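Local coordinates for protein short-chain dehydrogenase/reductase SDR (Burkholderia phymatum, PDB 5IG2) that binds NAD and probably acts as an oxidoreductase on a CH-OH group of its substrate, as in other short-chain dehydrogenases/reductases, at residues V42-D47 / V68-S73; Q77-A82 / V130-P135; W115-G120 / V209-L214. All coordinates share one frame; numbering follows the deposited sequence.

Contact 1. Residues V42-D47 / V68-S73. With NAD (nicotinamide-adenine-dinucleotide), chain F.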
loop_
_atom_site.group_PDB
_atom_site.type_symbol
_atom_site.label_atom_id
_atom_site.label_comp_id
_atom_site.label_asym_id
_atom_site.label_seq_id
_atom_site.Cartn_x
_atom_site.Cartn_y
_atom_site.Cartn_z
ATOM N N VAL B 42 34.797 -30.553 -23.477
ATOM C CA VAL B 42 34.171 -31.629 -24.244
ATOM C C VAL B 42 33.247 -32.367 -23.282
ATOM O O VAL B 42 33.717 -33.082 -22.389
ATOM C CB VAL B 42 35.210 -32.572 -24.867
ATOM C CG1 VAL B 42 34.532 -33.678 -25.670
ATOM C CG2 VAL B 42 36.181 -31.778 -25.745
ATOM N N LEU B 43 31.939 -32.181 -23.437
ATOM C CA LEU B 43 30.961 -32.670 -22.470
ATOM C C LEU B 43 30.191 -33.848 -23.053
ATOM O O LEU B 43 29.722 -33.786 -24.193
ATOM C CB LEU B 43 30.005 -31.550 -22.062
ATOM C CG LEU B 43 30.676 -30.269 -21.540
ATOM C CD1 LEU B 43 29.645 -29.278 -21.021
ATOM C CD2 LEU B 43 31.699 -30.590 -20.459
ATOM N N ALA B 44 30.058 -34.915 -22.265
ATOM C CA ALA B 44 29.486 -36.171 -22.733
ATOM C C ALA B 44 28.416 -36.666 -21.770
ATOM O O ALA B 44 28.574 -36.582 -20.549
ATOM C CB ALA B 44 30.569 -37.246 -22.893
ATOM N N ASP B 45 27.341 -37.210 -22.328
ATOM C CA ASP B 45 26.237 -37.735 -21.539
ATOM C C ASP B 45 25.331 -38.518 -22.479
ATOM O O ASP B 45 25.336 -38.287 -23.686
ATOM C CB ASP B 45 25.460 -36.606 -20.839
ATOM C CG ASP B 45 24.802 -37.059 -19.530
ATOM O OD1 ASP B 45 23.934 -37.963 -19.575
ATOM O OD2 ASP B 45 25.142 -36.494 -18.457
ATOM N N VAL B 46 24.585 -39.464 -21.921
ATOM C CA VAL B 46 23.586 -40.182 -22.706
ATOM C C VAL B 46 22.229 -39.479 -22.666
ATOM O O VAL B 46 21.355 -39.773 -23.498
ATOM C CB VAL B 46 23.492 -41.634 -22.207
ATOM C CG1 VAL B 46 22.784 -41.696 -20.855
ATOM C CG2 VAL B 46 22.831 -42.510 -23.248
ATOM N N ASP B 47 22.044 -38.539 -21.738
ATOM C CA ASP B 47 20.822 -37.744 -21.612
ATOM C C ASP B 47 20.967 -36.539 -22.542
ATOM O O ASP B 47 21.488 -35.485 -22.164
ATOM C CB ASP B 47 20.623 -37.346 -20.153
ATOM C CG ASP B 47 19.313 -36.625 -19.905
ATOM O OD1 ASP B 47 18.702 -36.104 -20.869
ATOM O OD2 ASP B 47 18.900 -36.572 -18.723
ATOM N N VAL B 68 28.741 -34.068 -26.818
ATOM C CA VAL B 68 28.766 -35.289 -27.611
ATOM C C VAL B 68 27.970 -36.341 -26.856
ATOM O O VAL B 68 28.430 -36.840 -25.820
ATOM C CB VAL B 68 30.195 -35.786 -27.867
ATOM C CG1 VAL B 68 30.170 -37.073 -28.720
ATOM C CG2 VAL B 68 31.048 -34.698 -28.520
ATOM N N ARG B 69 26.794 -36.696 -27.375
ATOM C CA ARG B 69 26.034 -37.785 -26.779
ATOM C C ARG B 69 26.880 -39.055 -26.780
ATOM O O ARG B 69 27.384 -39.479 -27.826
ATOM C CB ARG B 69 24.725 -37.999 -27.532
ATOM C CG ARG B 69 23.833 -39.043 -26.884
ATOM C CD ARG B 69 22.705 -39.481 -27.794
ATOM N NE ARG B 69 21.532 -39.879 -27.023
ATOM C CZ ARG B 69 21.331 -41.098 -26.538
ATOM N NH1 ARG B 69 22.231 -42.052 -26.748
ATOM N NH2 ARG B 69 20.233 -41.362 -25.842
ATOM N N THR B 70 27.054 -39.645 -25.599
ATOM C CA THR B 70 27.978 -40.757 -25.410
ATOM C C THR B 70 27.405 -41.707 -24.377
ATOM O O THR B 70 27.014 -41.269 -23.295
ATOM C CB THR B 70 29.351 -40.263 -24.934
ATOM O OG1 THR B 70 29.873 -39.310 -25.865
ATOM C CG2 THR B 70 30.325 -41.423 -24.788
ATOM N N ASP B 71 27.360 -42.993 -24.709
ATOM C CA ASP B 71 27.070 -44.052 -23.743
ATOM C C ASP B 71 28.427 -44.596 -23.303
ATOM O O ASP B 71 29.078 -45.330 -24.048
ATOM C CB ASP B 71 26.170 -45.117 -24.373
ATOM C CG ASP B 71 25.955 -46.336 -23.479
ATOM O OD1 ASP B 71 26.325 -46.319 -22.283
ATOM O OD2 ASP B 71 25.405 -47.334 -23.989
ATOM N N VAL B 72 28.867 -44.218 -22.096
ATOM C CA VAL B 72 30.233 -44.530 -21.674
ATOM C C VAL B 72 30.445 -46.021 -21.479
ATOM O O VAL B 72 31.599 -46.472 -21.461
ATOM C CB VAL B 72 30.644 -43.792 -20.377
ATOM C CG1 VAL B 72 30.642 -42.261 -20.574
ATOM C CG2 VAL B 72 29.779 -44.224 -19.177
ATOM N N SER B 73 29.371 -46.803 -21.318
ATOM C CA SER B 73 29.510 -48.256 -21.244
ATOM C C SER B 73 29.916 -48.866 -22.578
ATOM O O SER B 73 30.277 -50.048 -22.617
ATOM C CB SER B 73 28.199 -48.904 -20.776
ATOM O OG SER B 73 27.216 -48.904 -21.809
HETATM P PA NAD F . 23.474 -37.320 -11.872
HETATM O O1A NAD F . 22.353 -38.233 -12.180
HETATM O O2A NAD F . 23.029 -35.888 -11.539
HETATM O O5B NAD F . 24.577 -37.258 -13.018
HETATM C C5B NAD F . 25.096 -38.463 -13.611
HETATM C C4B NAD F . 24.964 -38.311 -15.101
HETATM O O4B NAD F . 25.504 -39.483 -15.750
HETATM C C3B NAD F . 23.529 -38.137 -15.628
HETATM O O3B NAD F . 23.398 -36.950 -16.402
HETATM C C2B NAD F . 23.307 -39.384 -16.498
HETATM O O2B NAD F . 22.507 -39.115 -17.643
HETATM C C1B NAD F . 24.734 -39.716 -16.908
HETATM N N9A NAD F . 24.929 -41.094 -17.341
HETATM C C8A NAD F . 24.375 -42.225 -16.800
HETATM N N7A NAD F . 24.636 -43.321 -17.471
HETATM C C5A NAD F . 25.423 -42.881 -18.525
HETATM C C6A NAD F . 26.019 -43.554 -19.607
HETATM N N6A NAD F . 25.836 -44.851 -19.866
HETATM N N1A NAD F . 26.777 -42.827 -20.458
HETATM C C2A NAD F . 26.907 -41.512 -20.241
HETATM N N3A NAD F . 26.370 -40.763 -19.271
HETATM C C4A NAD F . 25.629 -41.513 -18.445
HETATM O O3 NAD F . 24.307 -37.894 -10.646
HETATM P PN NAD F . 25.700 -37.453 -9.998
HETATM O O1N NAD F . 26.125 -36.141 -10.548
HETATM O O2N NAD F . 25.552 -37.606 -8.533
HETATM O O5D NAD F . 26.623 -38.624 -10.555
HETATM C C5D NAD F . 28.008 -38.395 -10.894
HETATM C C4D NAD F . 28.842 -39.440 -10.196
HETATM O O4D NAD F . 28.899 -39.172 -8.774
HETATM C C3D NAD F . 28.349 -40.886 -10.339
HETATM O O3D NAD F . 29.453 -41.740 -10.614
HETATM C C2D NAD F . 27.789 -41.195 -8.949
HETATM O O2D NAD F . 27.845 -42.590 -8.681
HETATM C C1D NAD F . 28.765 -40.392 -8.102
HETATM N N1N NAD F . 28.347 -40.103 -6.647
HETATM C C2N NAD F . 27.222 -39.398 -6.423
HETATM C C3N NAD F . 26.845 -39.089 -5.129
HETATM C C7N NAD F . 25.700 -38.181 -4.802
HETATM O O7N NAD F . 25.212 -38.208 -3.661
HETATM N N7N NAD F . 25.175 -37.464 -5.781
HETATM C C4N NAD F . 27.656 -39.511 -4.081
HETATM C C5N NAD F . 28.816 -40.218 -4.344
HETATM C C6N NAD F . 29.146 -40.514 -5.642
#
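The guanidinium of Arg69 turns one face to Val46 O, which sits 2.9 Å above its plane, shifted toward the rim and too poorly angled from NH2 for a hydrogen bond. The charge is paired instead through NE, which makes a salt bridge to Glu48. Val46 CG2 rests on the same group, 3.6 Å from Arg69 NH1. The second flat group is the adenine of NAD, held between two valines. Val46 CG1 presses on one face, 3.7 Å from C5A; a chi1 of 73° turns that methyl between the backbone N and the carbonyl carbon. Val72 covers the opposite face, with CG2 3.6 Å from N1A. Around the rim, Val72 N donates to N1A almost straight (170°), and N6A donates to Asp71 OD1 at 2.9 Å. Asp71 OD1 also takes the N and OG of Ser73, both from one face of its carboxylate. This is the Rossmann beta-alpha-beta unit, strand 40-45, helix 48-60 and strand 65-69, seen at the C-terminal ends of its parallel strands, where the dinucleotide binds. Val68 N donates to Leu43 O at 2.8 Å, and Thr70 N to Asp45 O at 2.9 Å. Beyond them Asp45 splits its carboxylate over the adenosine ribose: OD1 accepts from O2B, OD2 from O3B at 2.7 Å, a grip on both ribose hydroxyls that, in related enzymes, goes with a preference for NAD over NADP. OD2 is fixed further by Gly23 N, while OD1 closes an Asx turn with Asp47 N.

Contact 2. Residues Q77-A82 / V130-P135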
loop_
_atom_site.group_PDB
_atom_site.type_symbol
_atom_site.label_atom_id
_atom_site.label_comp_id
_atom_site.label_asym_id
_atom_site.label_seq_id
_atom_site.Cartn_x
_atom_site.Cartn_y
_atom_site.Cartn_z
ATOM N N GLN B 77 31.932 -45.813 -28.398
ATOM C CA GLN B 77 31.474 -44.439 -28.229
ATOM C C GLN B 77 32.452 -43.628 -27.399
ATOM O O GLN B 77 32.620 -42.428 -27.639
ATOM C CB GLN B 77 30.082 -44.410 -27.602
ATOM C CG GLN B 77 29.023 -45.019 -28.501
ATOM C CD GLN B 77 27.620 -44.730 -28.012
ATOM O OE1 GLN B 77 27.390 -43.758 -27.297
ATOM N NE2 GLN B 77 26.670 -45.571 -28.401
ATOM N N VAL B 78 33.104 -44.254 -26.422
ATOM C CA VAL B 78 34.154 -43.550 -25.699
ATOM C C VAL B 78 35.291 -43.195 -26.648
ATOM O O VAL B 78 35.824 -42.081 -26.613
ATOM C CB VAL B 78 34.635 -44.398 -24.510
ATOM C CG1 VAL B 78 35.789 -43.701 -23.792
ATOM C CG2 VAL B 78 33.466 -44.673 -23.578
ATOM N N GLN B 79 35.672 -44.131 -27.526
ATOM C CA GLN B 79 36.671 -43.819 -28.542
ATOM C C GLN B 79 36.207 -42.670 -29.434
ATOM O O GLN B 79 37.003 -41.795 -29.795
ATOM C CB GLN B 79 36.976 -45.056 -29.384
ATOM C CG GLN B 79 38.045 -44.822 -30.443
ATOM C CD GLN B 79 39.417 -44.524 -29.851
ATOM O OE1 GLN B 79 39.999 -45.355 -29.144
ATOM N NE2 GLN B 79 39.947 -43.338 -30.151
ATOM N N ALA B 80 34.918 -42.651 -29.792
ATOM C CA ALA B 80 34.399 -41.567 -30.618
ATOM C C ALA B 80 34.461 -40.234 -29.883
ATOM O O ALA B 80 34.679 -39.188 -30.507
ATOM C CB ALA B 80 32.966 -41.880 -31.050
ATOM N N LEU B 81 34.282 -40.262 -28.560
ATOM C CA LEU B 81 34.379 -39.052 -27.755
ATOM C C LEU B 81 35.797 -38.485 -27.776
ATOM O O LEU B 81 35.981 -37.267 -27.893
ATOM C CB LEU B 81 33.928 -39.355 -26.324
ATOM C CG LEU B 81 34.037 -38.217 -25.309
ATOM C CD1 LEU B 81 33.086 -37.079 -25.685
ATOM C CD2 LEU B 81 33.782 -38.721 -23.890
ATOM N N ALA B 82 36.810 -39.350 -27.651
ATOM C CA ALA B 82 38.188 -38.892 -27.779
ATOM C C ALA B 82 38.438 -38.308 -29.161
ATOM O O ALA B 82 39.084 -37.262 -29.289
ATOM C CB ALA B 82 39.162 -40.036 -27.505
ATOM N N VAL B 130 39.859 -44.664 -19.183
ATOM C CA VAL B 130 41.291 -44.824 -18.946
ATOM C C VAL B 130 41.975 -45.424 -20.167
ATOM O O VAL B 130 43.004 -44.920 -20.637
ATOM C CB VAL B 130 41.521 -45.685 -17.695
ATOM C CG1 VAL B 130 42.993 -46.135 -17.609
ATOM C CG2 VAL B 130 41.083 -44.914 -16.453
ATOM N N ARG B 131 41.406 -46.507 -20.703
ATOM C CA ARG B 131 42.025 -47.205 -21.830
ATOM C C ARG B 131 42.160 -46.304 -23.052
ATOM O O ARG B 131 43.179 -46.341 -23.751
ATOM C CB ARG B 131 41.207 -48.453 -22.182
ATOM C CG ARG B 131 41.719 -49.214 -23.388
ATOM C CD ARG B 131 40.869 -50.444 -23.658
ATOM N NE ARG B 131 39.456 -50.116 -23.803
ATOM C CZ ARG B 131 38.918 -49.615 -24.909
ATOM N NH1 ARG B 131 39.687 -49.375 -25.969
ATOM N NH2 ARG B 131 37.617 -49.347 -24.952
ATOM N N VAL B 132 41.145 -45.490 -23.325
ATOM C CA VAL B 132 41.160 -44.665 -24.526
ATOM C C VAL B 132 42.032 -43.430 -24.335
ATOM O O VAL B 132 42.843 -43.084 -25.203
ATOM C CB VAL B 132 39.724 -44.286 -24.925
ATOM C CG1 VAL B 132 39.744 -43.177 -25.964
ATOM C CG2 VAL B 132 38.984 -45.525 -25.457
ATOM N N PHE B 133 41.891 -42.749 -23.203
ATOM C CA PHE B 133 42.490 -41.425 -23.066
ATOM C C PHE B 133 43.889 -41.444 -22.458
ATOM O O PHE B 133 44.696 -40.555 -22.771
ATOM C CB PHE B 133 41.586 -40.518 -22.223
ATOM C CG PHE B 133 40.350 -40.056 -22.937
ATOM C CD1 PHE B 133 40.369 -38.903 -23.703
ATOM C CD2 PHE B 133 39.163 -40.770 -22.834
ATOM C CE1 PHE B 133 39.220 -38.468 -24.353
ATOM C CE2 PHE B 133 38.013 -40.343 -23.490
ATOM C CZ PHE B 133 38.043 -39.194 -24.245
ATOM N N ALA B 134 44.200 -42.407 -21.584
ATOM C CA ALA B 134 45.550 -42.441 -21.018
ATOM C C ALA B 134 46.630 -42.512 -22.090
ATOM O O ALA B 134 47.605 -41.748 -21.991
ATOM C CB ALA B 134 45.688 -43.585 -20.007
ATOM N N PRO B 135 46.533 -43.356 -23.132
ATOM C CA PRO B 135 47.579 -43.324 -24.171
ATOM C C PRO B 135 47.679 -41.983 -24.867
ATOM O O PRO B 135 48.788 -41.528 -25.182
ATOM C CB PRO B 135 47.150 -44.429 -25.150
ATOM C CG PRO B 135 46.240 -45.300 -24.374
ATOM C CD PRO B 135 45.525 -44.391 -23.416
HETATM O O HOH W 1 39.048 -48.120 -28.570
#
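Gln79 OE1 has two kinds of neighbour across this contact: it accepts a hydrogen from a water at 3.0 Å, and it leans on the methyls of Val132, CG2 being 3.8 Å away. The same water accepts from Arg131 NH1, lying in the plane of the guanidinium at its edge, and so bridges the two helices. Gln79 reaches it because its chain bends at chi2 (66°) after leaving anti to the backbone N; its NE2 end is held by Asp83 on the same helix. Everything deeper is apolar. Val132 points at helix 75-89 and spreads its two methyls there: CG1 meets Ala82 CB at 3.5 Å, and CG2 meets Val78 CG1 at 4.0 Å, the two valines lying at a slant to each other. Phe133 starts off to one side, but its ring end comes in to meet the same helix. Ala82 CB comes within 3.5 Å of Phe133 CE1, while Val78 CG1 touches CE2 and Leu81 CG lies 4.3 Å from CZ. Val132 and Phe133 thus pack round Ala82, with Val78 and Leu81 beside it. The axes of the two short segments pass 9.4 Å apart and cross at -25°, running in broadly the same direction. The pair packs against one side of the Rossmann sheet: Leu81 sits on Val42, Ala44 and Val18 of strands 40-45 and 16-20, Phe133 also reaches Val18, and helix 112-140 carries Val130 and Pro135 onto Trp108 of the second subunit.

Contact 3. Residues W115-G120 / V209-L214. With NAD (nicotinamide-adenine-dinucleotide), chain F.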
loop_
_atom_site.group_PDB
_atom_site.type_symbol
_atom_site.label_atom_id
_atom_site.label_comp_id
_atom_site.label_asym_id
_atom_site.label_seq_id
_atom_site.Cartn_x
_atom_site.Cartn_y
_atom_site.Cartn_z
ATOM N N TRP B 115 23.017 -55.852 -12.430
ATOM C CA TRP B 115 24.472 -55.944 -12.367
ATOM C C TRP B 115 25.111 -55.435 -13.654
ATOM O O TRP B 115 26.070 -54.658 -13.617
ATOM C CB TRP B 115 24.901 -57.389 -12.107
ATOM C CG TRP B 115 24.635 -57.901 -10.723
ATOM C CD1 TRP B 115 23.525 -58.573 -10.295
ATOM C CD2 TRP B 115 25.515 -57.820 -9.594
ATOM N NE1 TRP B 115 23.649 -58.889 -8.962
ATOM C CE2 TRP B 115 24.862 -58.444 -8.508
ATOM C CE3 TRP B 115 26.786 -57.276 -9.393
ATOM C CZ2 TRP B 115 25.440 -58.539 -7.238
ATOM C CZ3 TRP B 115 27.357 -57.370 -8.128
ATOM C CH2 TRP B 115 26.684 -57.995 -7.068
ATOM N N ALA B 116 24.610 -55.890 -14.805
ATOM C CA ALA B 116 25.181 -55.465 -16.081
ATOM C C ALA B 116 25.068 -53.954 -16.272
ATOM O O ALA B 116 25.982 -53.316 -16.812
ATOM C CB ALA B 116 24.488 -56.197 -17.230
ATOM N N TRP B 117 23.943 -53.368 -15.864
ATOM C CA TRP B 117 23.742 -51.937 -16.049
ATOM C C TRP B 117 24.725 -51.136 -15.202
ATOM O O TRP B 117 25.479 -50.301 -15.720
ATOM C CB TRP B 117 22.304 -51.567 -15.691
ATOM C CG TRP B 117 22.001 -50.084 -15.778
ATOM C CD1 TRP B 117 22.422 -49.212 -16.741
ATOM C CD2 TRP B 117 21.216 -49.316 -14.852
ATOM N NE1 TRP B 117 21.933 -47.948 -16.480
ATOM C CE2 TRP B 117 21.193 -47.985 -15.325
ATOM C CE3 TRP B 117 20.526 -49.626 -13.672
ATOM C CZ2 TRP B 117 20.500 -46.961 -14.660
ATOM C CZ3 TRP B 117 19.844 -48.604 -13.001
ATOM C CH2 TRP B 117 19.837 -47.287 -13.501
ATOM N N VAL B 118 24.735 -51.390 -13.890
ATOM C CA VAL B 118 25.561 -50.600 -12.980
ATOM C C VAL B 118 27.035 -50.800 -13.290
ATOM O O VAL B 118 27.813 -49.839 -13.315
ATOM C CB VAL B 118 25.247 -50.959 -11.514
ATOM C CG1 VAL B 118 26.118 -50.134 -10.559
ATOM C CG2 VAL B 118 23.770 -50.749 -11.224
ATOM N N PHE B 119 27.449 -52.042 -13.528
ATOM C CA PHE B 119 28.866 -52.255 -13.781
ATOM C C PHE B 119 29.269 -51.737 -15.153
ATOM O O PHE B 119 30.408 -51.284 -15.334
ATOM C CB PHE B 119 29.220 -53.733 -13.602
ATOM C CG PHE B 119 29.650 -54.060 -12.193
ATOM C CD1 PHE B 119 28.716 -54.131 -11.174
ATOM C CD2 PHE B 119 30.991 -54.235 -11.882
ATOM C CE1 PHE B 119 29.104 -54.401 -9.862
ATOM C CE2 PHE B 119 31.391 -54.509 -10.581
ATOM C CZ PHE B 119 30.445 -54.595 -9.568
ATOM N N GLY B 120 28.346 -51.757 -16.116
ATOM C CA GLY B 120 28.660 -51.227 -17.431
ATOM C C GLY B 120 28.961 -49.741 -17.400
ATOM O O GLY B 120 29.888 -49.270 -18.063
ATOM N N VAL B 209 17.843 -43.193 -17.223
ATOM C CA VAL B 209 18.773 -43.485 -18.310
ATOM C C VAL B 209 19.176 -44.960 -18.343
ATOM O O VAL B 209 20.201 -45.302 -18.931
ATOM C CB VAL B 209 20.021 -42.579 -18.261
ATOM C CG1 VAL B 209 19.660 -41.132 -18.582
ATOM C CG2 VAL B 209 20.743 -42.701 -16.918
ATOM N N ARG B 210 18.400 -45.846 -17.727
ATOM C CA ARG B 210 18.657 -47.268 -17.920
ATOM C C ARG B 210 18.267 -47.636 -19.347
ATOM O O ARG B 210 17.170 -47.273 -19.795
ATOM C CB ARG B 210 17.885 -48.129 -16.918
ATOM C CG ARG B 210 18.128 -49.636 -17.094
ATOM C CD ARG B 210 17.028 -50.493 -16.455
ATOM N NE ARG B 210 17.077 -50.454 -14.998
ATOM C CZ ARG B 210 17.571 -51.420 -14.229
ATOM N NH1 ARG B 210 18.055 -52.537 -14.771
ATOM N NH2 ARG B 210 17.571 -51.271 -12.907
ATOM N N PRO B 211 19.134 -48.320 -20.098
ATOM C CA PRO B 211 18.785 -48.680 -21.477
ATOM C C PRO B 211 17.659 -49.693 -21.504
ATOM O O PRO B 211 17.505 -50.507 -20.589
ATOM C CB PRO B 211 20.081 -49.277 -22.033
ATOM C CG PRO B 211 20.838 -49.698 -20.858
ATOM C CD PRO B 211 20.501 -48.737 -19.752
ATOM N N GLU B 212 16.868 -49.634 -22.578
ATOM C CA GLU B 212 15.684 -50.483 -22.669
ATOM C C GLU B 212 16.055 -51.957 -22.597
ATOM O O GLU B 212 15.328 -52.761 -22.001
ATOM C CB GLU B 212 14.916 -50.173 -23.955
ATOM C CG GLU B 212 13.729 -51.101 -24.243
ATOM C CD GLU B 212 12.490 -50.806 -23.392
ATOM O OE1 GLU B 212 11.542 -51.630 -23.415
ATOM O OE2 GLU B 212 12.458 -49.755 -22.709
ATOM N N ALA B 213 17.199 -52.328 -23.172
ATOM C CA ALA B 213 17.586 -53.733 -23.188
ATOM C C ALA B 213 17.874 -54.281 -21.794
ATOM O O ALA B 213 17.826 -55.497 -21.600
ATOM C CB ALA B 213 18.803 -53.926 -24.090
ATOM N N LEU B 214 18.159 -53.423 -20.818
ATOM C CA LEU B 214 18.443 -53.878 -19.466
ATOM C C LEU B 214 17.287 -53.632 -18.503
ATOM O O LEU B 214 17.481 -53.722 -17.287
ATOM C CB LEU B 214 19.717 -53.209 -18.955
ATOM C CG LEU B 214 20.952 -53.602 -19.772
ATOM C CD1 LEU B 214 22.193 -52.783 -19.390
ATOM C CD2 LEU B 214 21.207 -55.091 -19.616
HETATM P PA NAD F . 23.474 -37.320 -11.872
HETATM O O1A NAD F . 22.353 -38.233 -12.180
HETATM O O2A NAD F . 23.029 -35.888 -11.539
HETATM O O5B NAD F . 24.577 -37.258 -13.018
HETATM C C5B NAD F . 25.096 -38.463 -13.611
HETATM C C4B NAD F . 24.964 -38.311 -15.101
HETATM O O4B NAD F . 25.504 -39.483 -15.750
HETATM C C3B NAD F . 23.529 -38.137 -15.628
HETATM O O3B NAD F . 23.398 -36.950 -16.402
HETATM C C2B NAD F . 23.307 -39.384 -16.498
HETATM O O2B NAD F . 22.507 -39.115 -17.643
HETATM C C1B NAD F . 24.734 -39.716 -16.908
HETATM N N9A NAD F . 24.929 -41.094 -17.341
HETATM C C8A NAD F . 24.375 -42.225 -16.800
HETATM N N7A NAD F . 24.636 -43.321 -17.471
HETATM C C5A NAD F . 25.423 -42.881 -18.525
HETATM C C6A NAD F . 26.019 -43.554 -19.607
HETATM N N6A NAD F . 25.836 -44.851 -19.866
HETATM N N1A NAD F . 26.777 -42.827 -20.458
HETATM C C2A NAD F . 26.907 -41.512 -20.241
HETATM N N3A NAD F . 26.370 -40.763 -19.271
HETATM C C4A NAD F . 25.629 -41.513 -18.445
HETATM O O3 NAD F . 24.307 -37.894 -10.646
HETATM P PN NAD F . 25.700 -37.453 -9.998
HETATM O O1N NAD F . 26.125 -36.141 -10.548
HETATM O O2N NAD F . 25.552 -37.606 -8.533
HETATM O O5D NAD F . 26.623 -38.624 -10.555
HETATM C C5D NAD F . 28.008 -38.395 -10.894
HETATM C C4D NAD F . 28.842 -39.440 -10.196
HETATM O O4D NAD F . 28.899 -39.172 -8.774
HETATM C C3D NAD F . 28.349 -40.886 -10.339
HETATM O O3D NAD F . 29.453 -41.740 -10.614
HETATM C C2D NAD F . 27.789 -41.195 -8.949
HETATM O O2D NAD F . 27.845 -42.590 -8.681
HETATM C C1D NAD F . 28.765 -40.392 -8.102
HETATM N N1N NAD F . 28.347 -40.103 -6.647
HETATM C C2N NAD F . 27.222 -39.398 -6.423
HETATM C C3N NAD F . 26.845 -39.089 -5.129
HETATM C C7N NAD F . 25.700 -38.181 -4.802
HETATM O O7N NAD F . 25.212 -38.208 -3.661
HETATM N N7N NAD F . 25.175 -37.464 -5.781
HETATM C C4N NAD F . 27.656 -39.511 -4.081
HETATM C C5N NAD F . 28.816 -40.218 -4.344
HETATM C C6N NAD F . 29.146 -40.514 -5.642
HETATM O O HOH W 2 22.895 -45.589 -18.091
#
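Val209 meets Trp117 through a water: the molecule donates to Val209 O at 2.8 Å and accepts from the indole NE1 at 3.0 Å, lying in the ring plane at its edge. The valine's side chain faces the cofactor instead, CG2 being 3.7 Å from C8A of the adenine. Next comes Arg210, draped over one face of Trp117. Its CB makes a CH-pi contact, 3.8 Å from the centroid of the six-membered ring and 20° off the normal. A bend at chi3 (-71°) then brings the guanidinium to the CE3 side of the indole, one of its faces over CE3 and the two planes 37° apart. NH2 pairs with the carboxylates of Glu207 and Asp114, and NH1 donates to Leu214 O at 2.8 Å, a bond that spans the turn from Arg210 to Leu214. Pro211 follows at the pyrrole end, its CD 3.6 Å from Trp117 CD1, and its carbonyl accepts from Leu214 N to close the short 3-10 turn at 212-213. Leu214 finishes the approach by pointing back to the helix, with CD1 3.9 Å from Trp117 CB and CD2 against Ala116 CB. Trp117, with Ala116 beside it, receives the loop between strand 189-194 and helix 222-236. In short-chain dehydrogenases this region, after the sixth strand, usually lies over the cofactor and borders the substrate pocket, consistent with Val209 touching NAD here.

From the N terminus, contact 1 comes first: it closes the excursion through helix 48-60 and joins strands 40-45 and 65-69 where NAD lies. Contact 2 opens only after that, in series, yet the two touch, because helix 75-89 follows strand 65-69 directly and Gln77 OE1 reaches Asp71 N. Contact 3 opens on helix 112-140 before contact 2 closes on it, and itself closes last, at 209-214, so these two cross without touching. The helix is thereby tied near its start to the loop 209-214 and further along to helix 75-89. Contacts 1 and 3 also touch, Val46 packing on Val209 beside the cofactor. None of the three nests within another.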